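Local coordinates for protein phospholipase C-beta (PLC-beta) (Sepia officinalis, PDB 3QR0) that is a multidomain phospholipase C-beta family protein that binds a calcium ion and joins PH, EF-hand-like, TIM-barrel and C2 domains in one chain, at residues K24-L29 and S127-K132; L65-V70 and E135-Y140; R161-E166 and I208-F213. All coordinates share one frame; numbering follows the deposited sequence.

Contact 1 of 3, residues K24-L29 and S127-K132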
loop_
_atom_site.group_PDB
_atom_site.type_symbol
_atom_site.label_atom_id
_atom_site.label_comp_id
_atom_site.label_asym_id
_atom_site.label_seq_id
_atom_site.Cartn_x
_atom_site.Cartn_y
_atom_site.Cartn_z
ATOM N N LYS A 24 -21.633 -11.025 18.750
ATOM C CA LYS A 24 -23.065 -11.256 18.895
ATOM C C LYS A 24 -23.830 -10.473 17.825
ATOM O O LYS A 24 -24.702 -11.014 17.147
ATOM C CB LYS A 24 -23.523 -10.825 20.291
ATOM C CG LYS A 24 -25.025 -10.689 20.459
ATOM C CD LYS A 24 -25.382 -10.177 21.845
ATOM C CE LYS A 24 -25.243 -8.664 21.965
ATOM N NZ LYS A 24 -26.264 -7.934 21.176
ATOM N N GLY A 25 -23.501 -9.191 17.698
ATOM C CA GLY A 25 -24.049 -8.354 16.642
ATOM C C GLY A 25 -25.030 -7.329 17.154
ATOM O O GLY A 25 -25.535 -7.440 18.269
ATOM N N ASP A 26 -25.291 -6.328 16.323
ATOM C CA ASP A 26 -26.245 -5.280 16.643
ATOM C C ASP A 26 -27.260 -5.138 15.506
ATOM O O ASP A 26 -26.998 -5.524 14.361
ATOM C CB ASP A 26 -25.517 -3.952 16.901
ATOM C CG ASP A 26 -25.035 -3.814 18.345
ATOM O OD1 ASP A 26 -25.839 -4.039 19.275
ATOM O OD2 ASP A 26 -23.856 -3.462 18.548
ATOM N N LYS A 27 -28.423 -4.599 15.848
ATOM C CA LYS A 27 -29.501 -4.398 14.893
ATOM C C LYS A 27 -29.292 -3.076 14.167
ATOM O O LYS A 27 -28.963 -2.064 14.787
ATOM C CB LYS A 27 -30.855 -4.420 15.610
ATOM C CG LYS A 27 -31.114 -5.723 16.369
ATOM C CD LYS A 27 -32.147 -5.578 17.492
ATOM C CE LYS A 27 -33.546 -5.976 17.059
ATOM N NZ LYS A 27 -34.406 -6.337 18.225
ATOM N N PHE A 28 -29.447 -3.101 12.847
ATOM C CA PHE A 28 -29.359 -1.898 12.020
ATOM C C PHE A 28 -30.462 -1.917 10.983
ATOM O O PHE A 28 -30.905 -2.986 10.572
ATOM C CB PHE A 28 -28.035 -1.843 11.258
ATOM C CG PHE A 28 -26.821 -1.642 12.121
ATOM C CD1 PHE A 28 -26.275 -0.374 12.289
ATOM C CD2 PHE A 28 -26.190 -2.725 12.719
ATOM C CE1 PHE A 28 -25.137 -0.182 13.063
ATOM C CE2 PHE A 28 -25.051 -2.546 13.498
ATOM C CZ PHE A 28 -24.525 -1.268 13.672
ATOM N N LEU A 29 -30.893 -0.738 10.548
ATOM C CA LEU A 29 -31.708 -0.642 9.345
ATOM C C LEU A 29 -30.766 -0.386 8.179
ATOM O O LEU A 29 -29.939 0.521 8.235
ATOM C CB LEU A 29 -32.750 0.474 9.440
ATOM C CG LEU A 29 -33.944 0.226 10.363
ATOM C CD1 LEU A 29 -34.956 1.372 10.238
ATOM C CD2 LEU A 29 -34.631 -1.111 10.086
ATOM N N SER A 127 -26.531 6.501 19.009
ATOM C CA SER A 127 -25.270 7.098 18.584
ATOM C C SER A 127 -24.052 6.324 19.086
ATOM O O SER A 127 -23.039 6.267 18.398
ATOM C CB SER A 127 -25.194 8.567 19.020
ATOM O OG SER A 127 -25.080 8.685 20.427
ATOM N N SER A 128 -24.156 5.718 20.267
ATOM C CA SER A 128 -23.046 4.947 20.835
ATOM C C SER A 128 -22.714 3.699 20.014
ATOM O O SER A 128 -21.544 3.388 19.806
ATOM C CB SER A 128 -23.354 4.548 22.278
ATOM O OG SER A 128 -23.485 5.701 23.086
ATOM N N VAL A 129 -23.743 2.991 19.563
ATOM C CA VAL A 129 -23.564 1.816 18.718
ATOM C C VAL A 129 -22.919 2.199 17.381
ATOM O O VAL A 129 -21.992 1.534 16.928
ATOM C CB VAL A 129 -24.909 1.085 18.463
ATOM C CG1 VAL A 129 -24.751 0.015 17.393
ATOM C CG2 VAL A 129 -25.447 0.477 19.765
ATOM N N ALA A 130 -23.401 3.275 16.763
ATOM C CA ALA A 130 -22.837 3.753 15.498
ATOM C C ALA A 130 -21.354 4.098 15.647
ATOM O O ALA A 130 -20.541 3.752 14.787
ATOM C CB ALA A 130 -23.615 4.965 14.979
ATOM N N LYS A 131 -21.015 4.781 16.736
ATOM C CA LYS A 131 -19.634 5.176 17.002
ATOM C C LYS A 131 -18.751 3.955 17.253
ATOM O O LYS A 131 -17.691 3.821 16.642
ATOM C CB LYS A 131 -19.566 6.139 18.195
ATOM C CG LYS A 131 -18.173 6.692 18.472
ATOM C CD LYS A 131 -18.213 7.781 19.537
ATOM C CE LYS A 131 -16.813 8.255 19.902
ATOM N NZ LYS A 131 -16.847 9.260 21.002
ATOM N N LYS A 132 -19.194 3.062 18.135
ATOM C CA LYS A 132 -18.417 1.862 18.461
ATOM C C LYS A 132 -18.117 1.013 17.224
ATOM O O LYS A 132 -16.979 0.584 17.033
ATOM C CB LYS A 132 -19.124 1.006 19.513
ATOM C CG LYS A 132 -18.313 -0.215 19.944
ATOM C CD LYS A 132 -18.478 -0.530 21.423
ATOM C CE LYS A 132 -17.368 -1.454 21.934
ATOM N NZ LYS A 132 -15.994 -0.926 21.689
#
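Val-129, on the first turn of helix 127-141, meets strand 26-31 through a single methyl, CG1, which touches both Asp-26 and Phe-28. This branch stands anti to the backbone N (chi1 170°), which carries it off the helix toward the strand. The Val-129 CG1 atom lies 3.9 Å from Phe-28 CZ, the far corner of the ring, approaching it obliquely. Against Asp-26 the two side chains come from opposite directions, and Asp-26 OD2 is 3.8 Å from Val-129 CG1, a plain van der Waals touch. Asp-26 points at the helix and the end of the Phe-28 ring comes in beside it, so a short branched valine can rest against both.

The same OD2 that touches the methyl takes two hydrogen bonds, from Trp-133 NE1, one helical turn after Val-129, and from Gln-21 NE2. Trp-133 also meets the Phe-28 ring edge-to-face, and Leu-122, Ala-124 and Leu-43 of the neighbouring strands pack round the same phenylalanine. Before the strand, Gly-25 leaves helix 20-24 with phi 109°, where a side chain would press on the carbonyl O of Lys-24; glycine has none. Asn-126 OD1 accepts from Val-129 N in the first helical turn. The PH fold is a strongly bent seven-stranded antiparallel sheet closed off at one side by its C-terminal helix, and here that helix packs its first turn on the first strand.

Contact 2 of 3, residues L65-V70 and E135-Y140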
loop_
_atom_site.group_PDB
_atom_site.type_symbol
_atom_site.label_atom_id
_atom_site.label_comp_id
_atom_site.label_asym_id
_atom_site.label_seq_id
_atom_site.Cartn_x
_atom_site.Cartn_y
_atom_site.Cartn_z
ATOM N N LEU A 65 -19.311 -8.474 3.807
ATOM C CA LEU A 65 -18.275 -7.587 3.311
ATOM C C LEU A 65 -16.928 -8.093 3.823
ATOM O O LEU A 65 -16.733 -8.259 5.033
ATOM C CB LEU A 65 -18.498 -6.154 3.784
ATOM C CG LEU A 65 -19.642 -5.368 3.144
ATOM C CD1 LEU A 65 -19.744 -3.991 3.794
ATOM C CD2 LEU A 65 -19.464 -5.244 1.630
ATOM N N ASP A 66 -16.020 -8.362 2.892
ATOM C CA ASP A 66 -14.653 -8.750 3.216
ATOM C C ASP A 66 -13.927 -7.476 3.621
ATOM O O ASP A 66 -13.748 -6.571 2.800
ATOM C CB ASP A 66 -14.000 -9.390 1.986
ATOM C CG ASP A 66 -12.620 -9.965 2.267
ATOM O OD1 ASP A 66 -11.926 -9.484 3.178
ATOM O OD2 ASP A 66 -12.220 -10.905 1.546
ATOM N N LEU A 67 -13.511 -7.408 4.885
ATOM C CA LEU A 67 -12.896 -6.195 5.421
ATOM C C LEU A 67 -11.554 -5.859 4.755
ATOM O O LEU A 67 -11.061 -4.739 4.896
ATOM C CB LEU A 67 -12.728 -6.296 6.937
ATOM C CG LEU A 67 -14.024 -6.355 7.751
ATOM C CD1 LEU A 67 -13.717 -6.359 9.236
ATOM C CD2 LEU A 67 -14.956 -5.194 7.408
ATOM N N ALA A 68 -10.992 -6.815 4.015
ATOM C CA ALA A 68 -9.807 -6.576 3.189
ATOM C C ALA A 68 -10.012 -5.459 2.155
ATOM O O ALA A 68 -9.045 -4.851 1.714
ATOM C CB ALA A 68 -9.381 -7.858 2.489
ATOM N N TYR A 69 -11.260 -5.204 1.762
ATOM C CA TYR A 69 -11.554 -4.174 0.766
ATOM C C TYR A 69 -12.393 -3.014 1.317
ATOM O O TYR A 69 -12.819 -2.143 0.565
ATOM C CB TYR A 69 -12.203 -4.828 -0.452
ATOM C CG TYR A 69 -11.419 -6.050 -0.895
ATOM C CD1 TYR A 69 -10.095 -5.932 -1.308
ATOM C CD2 TYR A 69 -11.983 -7.322 -0.859
ATOM C CE1 TYR A 69 -9.356 -7.045 -1.683
ATOM C CE2 TYR A 69 -11.251 -8.444 -1.232
ATOM C CZ TYR A 69 -9.941 -8.299 -1.643
ATOM O OH TYR A 69 -9.213 -9.404 -2.021
ATOM N N VAL A 70 -12.605 -2.989 2.631
ATOM C CA VAL A 70 -13.292 -1.866 3.264
ATOM C C VAL A 70 -12.317 -0.691 3.335
ATOM O O VAL A 70 -11.161 -0.852 3.739
ATOM C CB VAL A 70 -13.844 -2.227 4.660
ATOM C CG1 VAL A 70 -14.190 -0.967 5.447
ATOM C CG2 VAL A 70 -15.070 -3.135 4.512
ATOM N N GLU A 135 -15.513 2.835 14.898
ATOM C CA GLU A 135 -14.143 2.768 15.405
ATOM C C GLU A 135 -13.559 1.363 15.299
ATOM O O GLU A 135 -12.404 1.198 14.923
ATOM C CB GLU A 135 -14.075 3.254 16.851
ATOM C CG GLU A 135 -14.357 4.737 16.976
ATOM C CD GLU A 135 -14.393 5.216 18.410
ATOM O OE1 GLU A 135 -14.996 4.523 19.262
ATOM O OE2 GLU A 135 -13.829 6.299 18.680
ATOM N N GLU A 136 -14.362 0.358 15.622
ATOM C CA GLU A 136 -13.885 -1.024 15.616
ATOM C C GLU A 136 -13.621 -1.523 14.203
ATOM O O GLU A 136 -12.540 -2.042 13.920
ATOM C CB GLU A 136 -14.879 -1.948 16.329
ATOM C CG GLU A 136 -14.900 -1.785 17.848
ATOM C CD GLU A 136 -13.570 -2.108 18.512
ATOM O OE1 GLU A 136 -12.887 -3.059 18.074
ATOM O OE2 GLU A 136 -13.213 -1.407 19.488
ATOM N N VAL A 137 -14.602 -1.357 13.319
ATOM C CA VAL A 137 -14.484 -1.852 11.948
ATOM C C VAL A 137 -13.344 -1.164 11.189
ATOM O O VAL A 137 -12.622 -1.817 10.438
ATOM C CB VAL A 137 -15.808 -1.705 11.176
ATOM C CG1 VAL A 137 -15.618 -2.050 9.703
ATOM C CG2 VAL A 137 -16.868 -2.596 11.797
ATOM N N PHE A 138 -13.175 0.143 11.394
ATOM C CA PHE A 138 -12.069 0.852 10.763
ATOM C C PHE A 138 -10.731 0.238 11.192
ATOM O O PHE A 138 -9.876 -0.034 10.351
ATOM C CB PHE A 138 -12.089 2.348 11.089
ATOM C CG PHE A 138 -11.104 3.146 10.280
ATOM C CD1 PHE A 138 -11.464 3.660 9.040
ATOM C CD2 PHE A 138 -9.812 3.359 10.743
ATOM C CE1 PHE A 138 -10.549 4.386 8.268
ATOM C CE2 PHE A 138 -8.889 4.083 9.981
ATOM C CZ PHE A 138 -9.266 4.601 8.739
ATOM N N SER A 139 -10.563 0.006 12.494
ATOM C CA SER A 139 -9.322 -0.576 13.001
ATOM C C SER A 139 -9.050 -1.961 12.395
ATOM O O SER A 139 -7.899 -2.286 12.134
ATOM C CB SER A 139 -9.293 -0.621 14.542
ATOM O OG SER A 139 -10.148 -1.627 15.058
ATOM N N TYR A 140 -10.093 -2.754 12.137
ATOM C CA TYR A 140 -9.905 -4.086 11.538
ATOM C C TYR A 140 -9.521 -3.999 10.067
ATOM O O TYR A 140 -8.734 -4.812 9.592
ATOM C CB TYR A 140 -11.154 -4.979 11.644
ATOM C CG TYR A 140 -11.820 -5.033 12.994
ATOM C CD1 TYR A 140 -11.083 -4.985 14.179
ATOM C CD2 TYR A 140 -13.194 -5.171 13.088
ATOM C CE1 TYR A 140 -11.726 -5.034 15.423
ATOM C CE2 TYR A 140 -13.834 -5.226 14.307
ATOM C CZ TYR A 140 -13.106 -5.157 15.469
ATOM O OH TYR A 140 -13.779 -5.207 16.670
#
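Val-137 is the first residue of 135-140 to reach Leu-67, its CG1 lying 3.9 Å from Leu-67 CD2. The two side chains cross at about a right angle and meet methyl to methyl. Val-137 CG1 stands anti to the backbone N (chi1 172°), and the side chain also packs on Leu-52 and Ile-73; a beta-branched residue can serve all three neighbours at once. Phe-138, next along, turns away from Leu-67 to stack with Tyr-142 and make a cation-pi contact with Lys-406. Ser-139 OG donates to Glu-136 O at 2.7 Å.

The side chain of Tyr-140 runs beside that of Leu-67 in the same direction, with Leu-67 CD1 3.8 Å from Tyr-140 CB and 4.1 Å from Tyr-140 CD2, at the ring edge. The ring leads away from Leu-67, toward Val-18 and Pro-19. Glu-136 O, which also accepts from Tyr-140 N, lies 3.1 Å above the plane of the Tyr-140 ring, over its centre, and the Tyr-140 OH makes a weak hydrogen bond to Glu-136 OE1.

Leu-67 is presented by the turn after strand 63-66: Asp-66 OD1 accepts from Ala-68 N at 2.9 Å in an Asx turn and forms a salt bridge with Lys-157. The two methyls of one leucine thus touch two helix residues three positions apart. With no polar pair joining the segments, this buried contact depends on shape and exclusion of water; the polar groups described bond within their own segment or to outside partners.

Contact 3 of 3, residues R161-E166 and I208-F213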
loop_
_atom_site.group_PDB
_atom_site.type_symbol
_atom_site.label_atom_id
_atom_site.label_comp_id
_atom_site.label_asym_id
_atom_site.label_seq_id
_atom_site.Cartn_x
_atom_site.Cartn_y
_atom_site.Cartn_z
ATOM N N ARG A 161 -14.768 -17.882 7.738
ATOM C CA ARG A 161 -15.885 -17.604 6.852
ATOM C C ARG A 161 -16.848 -18.793 6.851
ATOM O O ARG A 161 -18.059 -18.625 7.023
ATOM C CB ARG A 161 -15.431 -17.308 5.425
ATOM C CG ARG A 161 -16.552 -16.703 4.609
ATOM C CD ARG A 161 -16.260 -16.616 3.141
ATOM N NE ARG A 161 -17.504 -16.549 2.373
ATOM C CZ ARG A 161 -17.607 -16.135 1.113
ATOM N NH1 ARG A 161 -16.540 -15.717 0.440
ATOM N NH2 ARG A 161 -18.797 -16.130 0.526
ATOM N N LEU A 162 -16.299 -19.991 6.676
ATOM C CA LEU A 162 -17.106 -21.206 6.603
ATOM C C LEU A 162 -17.869 -21.519 7.893
ATOM O O LEU A 162 -19.004 -22.000 7.835
ATOM C CB LEU A 162 -16.236 -22.402 6.202
ATOM C CG LEU A 162 -15.734 -22.363 4.754
ATOM C CD1 LEU A 162 -14.730 -23.471 4.510
ATOM C CD2 LEU A 162 -16.896 -22.466 3.762
ATOM N N THR A 163 -17.256 -21.243 9.042
ATOM C CA THR A 163 -17.851 -21.581 10.337
ATOM C C THR A 163 -18.654 -20.441 10.984
ATOM O O THR A 163 -19.237 -20.630 12.048
ATOM C CB THR A 163 -16.781 -22.070 11.335
ATOM O OG1 THR A 163 -15.822 -21.030 11.584
ATOM C CG2 THR A 163 -16.079 -23.305 10.789
ATOM N N THR A 164 -18.685 -19.266 10.357
ATOM C CA THR A 164 -19.501 -18.157 10.865
ATOM C C THR A 164 -20.471 -17.650 9.803
ATOM O O THR A 164 -21.682 -17.714 9.994
ATOM C CB THR A 164 -18.634 -16.992 11.403
ATOM O OG1 THR A 164 -17.959 -16.340 10.319
ATOM C CG2 THR A 164 -17.613 -17.508 12.407
ATOM N N VAL A 165 -19.944 -17.168 8.681
ATOM C CA VAL A 165 -20.784 -16.606 7.618
ATOM C C VAL A 165 -21.640 -17.672 6.938
ATOM O O VAL A 165 -22.851 -17.492 6.772
ATOM C CB VAL A 165 -19.945 -15.902 6.531
ATOM C CG1 VAL A 165 -20.856 -15.318 5.451
ATOM C CG2 VAL A 165 -19.071 -14.820 7.144
ATOM N N GLU A 166 -21.009 -18.776 6.548
ATOM C CA GLU A 166 -21.665 -19.815 5.745
ATOM C C GLU A 166 -22.336 -20.910 6.565
ATOM O O GLU A 166 -23.021 -21.765 6.003
ATOM C CB GLU A 166 -20.654 -20.472 4.803
ATOM C CG GLU A 166 -19.891 -19.499 3.918
ATOM C CD GLU A 166 -20.795 -18.696 3.003
ATOM O OE1 GLU A 166 -21.859 -19.217 2.606
ATOM O OE2 GLU A 166 -20.434 -17.546 2.678
ATOM N N ILE A 208 -21.300 -30.576 6.769
ATOM C CA ILE A 208 -20.407 -31.114 7.793
ATOM C C ILE A 208 -20.735 -30.511 9.158
ATOM O O ILE A 208 -20.970 -29.311 9.264
ATOM C CB ILE A 208 -18.929 -30.809 7.466
ATOM C CG1 ILE A 208 -18.594 -31.230 6.031
ATOM C CG2 ILE A 208 -18.009 -31.510 8.461
ATOM C CD1 ILE A 208 -17.167 -30.934 5.628
ATOM N N ASP A 209 -20.739 -31.344 10.196
ATOM C CA ASP A 209 -21.003 -30.873 11.555
ATOM C C ASP A 209 -19.867 -29.978 12.045
ATOM O O ASP A 209 -18.694 -30.255 11.782
ATOM C CB ASP A 209 -21.172 -32.052 12.524
ATOM C CG ASP A 209 -22.443 -32.851 12.273
ATOM O OD1 ASP A 209 -22.576 -33.945 12.859
ATOM O OD2 ASP A 209 -23.309 -32.396 11.498
ATOM N N LEU A 210 -20.223 -28.912 12.761
ATOM C CA LEU A 210 -19.241 -27.998 13.345
ATOM C C LEU A 210 -18.239 -28.741 14.222
ATOM O O LEU A 210 -17.051 -28.419 14.212
ATOM C CB LEU A 210 -19.933 -26.908 14.172
ATOM C CG LEU A 210 -19.020 -25.870 14.842
ATOM C CD1 LEU A 210 -18.142 -25.163 13.808
ATOM C CD2 LEU A 210 -19.840 -24.862 15.620
ATOM N N LYS A 211 -18.730 -29.730 14.971
ATOM C CA LYS A 211 -17.889 -30.558 15.844
ATOM C C LYS A 211 -16.734 -31.192 15.075
ATOM O O LYS A 211 -15.591 -31.157 15.529
ATOM C CB LYS A 211 -18.718 -31.670 16.498
ATOM C CG LYS A 211 -19.781 -31.181 17.472
ATOM C CD LYS A 211 -20.867 -32.227 17.685
ATOM C CE LYS A 211 -22.016 -31.662 18.505
ATOM N NZ LYS A 211 -23.075 -32.675 18.771
ATOM N N ALA A 212 -17.043 -31.768 13.914
ATOM C CA ALA A 212 -16.047 -32.451 13.085
ATOM C C ALA A 212 -15.212 -31.485 12.239
ATOM O O ALA A 212 -14.220 -31.892 11.634
ATOM C CB ALA A 212 -16.729 -33.474 12.182
ATOM N N PHE A 213 -15.616 -30.216 12.200
ATOM C CA PHE A 213 -14.986 -29.213 11.345
ATOM C C PHE A 213 -14.035 -28.318 12.151
ATOM O O PHE A 213 -14.266 -27.120 12.305
ATOM C CB PHE A 213 -16.074 -28.384 10.656
ATOM C CG PHE A 213 -15.619 -27.687 9.403
ATOM C CD1 PHE A 213 -15.557 -28.373 8.196
ATOM C CD2 PHE A 213 -15.281 -26.342 9.421
ATOM C CE1 PHE A 213 -15.152 -27.729 7.031
ATOM C CE2 PHE A 213 -14.872 -25.696 8.261
ATOM C CZ PHE A 213 -14.811 -26.394 7.066
#
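Phe-213 sets the edge of its ring against Leu-162 and Thr-163, near the end of helix 151-165, within an EF-hand-like domain. Strand 207-209, just before Phe-213, pairs antiparallel with strand 171-173, consistent with the small two-stranded sheet that joins the loops of paired EF-hands.

Thr-163 CG2 is 3.4 Å from Phe-213 CD2, a tight approach near the ring plane, and Leu-162 CD1 lies 3.9 Å from Phe-213 CZ, also at the rim, with the leucine and phenylalanine side chains crossing at about a right angle. Phe-213 CG is anti to the backbone N (chi1 -158°), which extends the ring from its turn toward the helix. Leu-210 adds a flank, with Leu-210 CD1 4.1 Å from Thr-163 CG2. A large flat ring suits this place because its rim meets the helix while aromatic neighbours gather round it: Trp-200 stacks on it, and Tyr-159 lies with its ring plane nearly parallel.

Among the hydrogen bonds, threonine serves doubly at 163: its methyl faces the phenylalanine, while OG1 bonds to Tyr-159 O, one turn back. The turn carrying Phe-213 is closed by Phe-213 N donating to Leu-210 O, and Phe-213 O accepts from Tyr-159 OH.

Leu-162 and Thr-163 also lie within a wider pi-type turn of the helix, where Glu-166 N donates to Arg-161 O at 3.0 Å. Here Glu-166 lies at the edge of the Arg-161 guanidinium and the two form a salt bridge, while Glu-166 OE1 goes to Lys-179. Arg-161 NE and NH2 grip Glu-166 OE2 side-on, both at 3.1 Å and from the same face of the carboxylate, with the oxygen close to the guanidinium plane.

In the fold
From the N terminus, the chain enters strand 26-31, passes through strand 63-66, and reaches helix 127-141, the C-terminal helix of the PH fold. Contact 1 closes the long loop from 24-29 to 127-132, tying the start of that helix to the first strand. Contact 2 opens within this loop, at 65-70, and closes beyond it, at 135-140, so the two loops cross; the same helix is thereby held against the first strand at one place and against the turn after strand 63-66 at the other, about 15 Å apart between centres. Contact 3 follows in series, joining helix 151-165 to the segment after strand 207-209 in the EF-hand-like region. It touches neither of the others, its nearest atoms lying about 7 Å from contact 2.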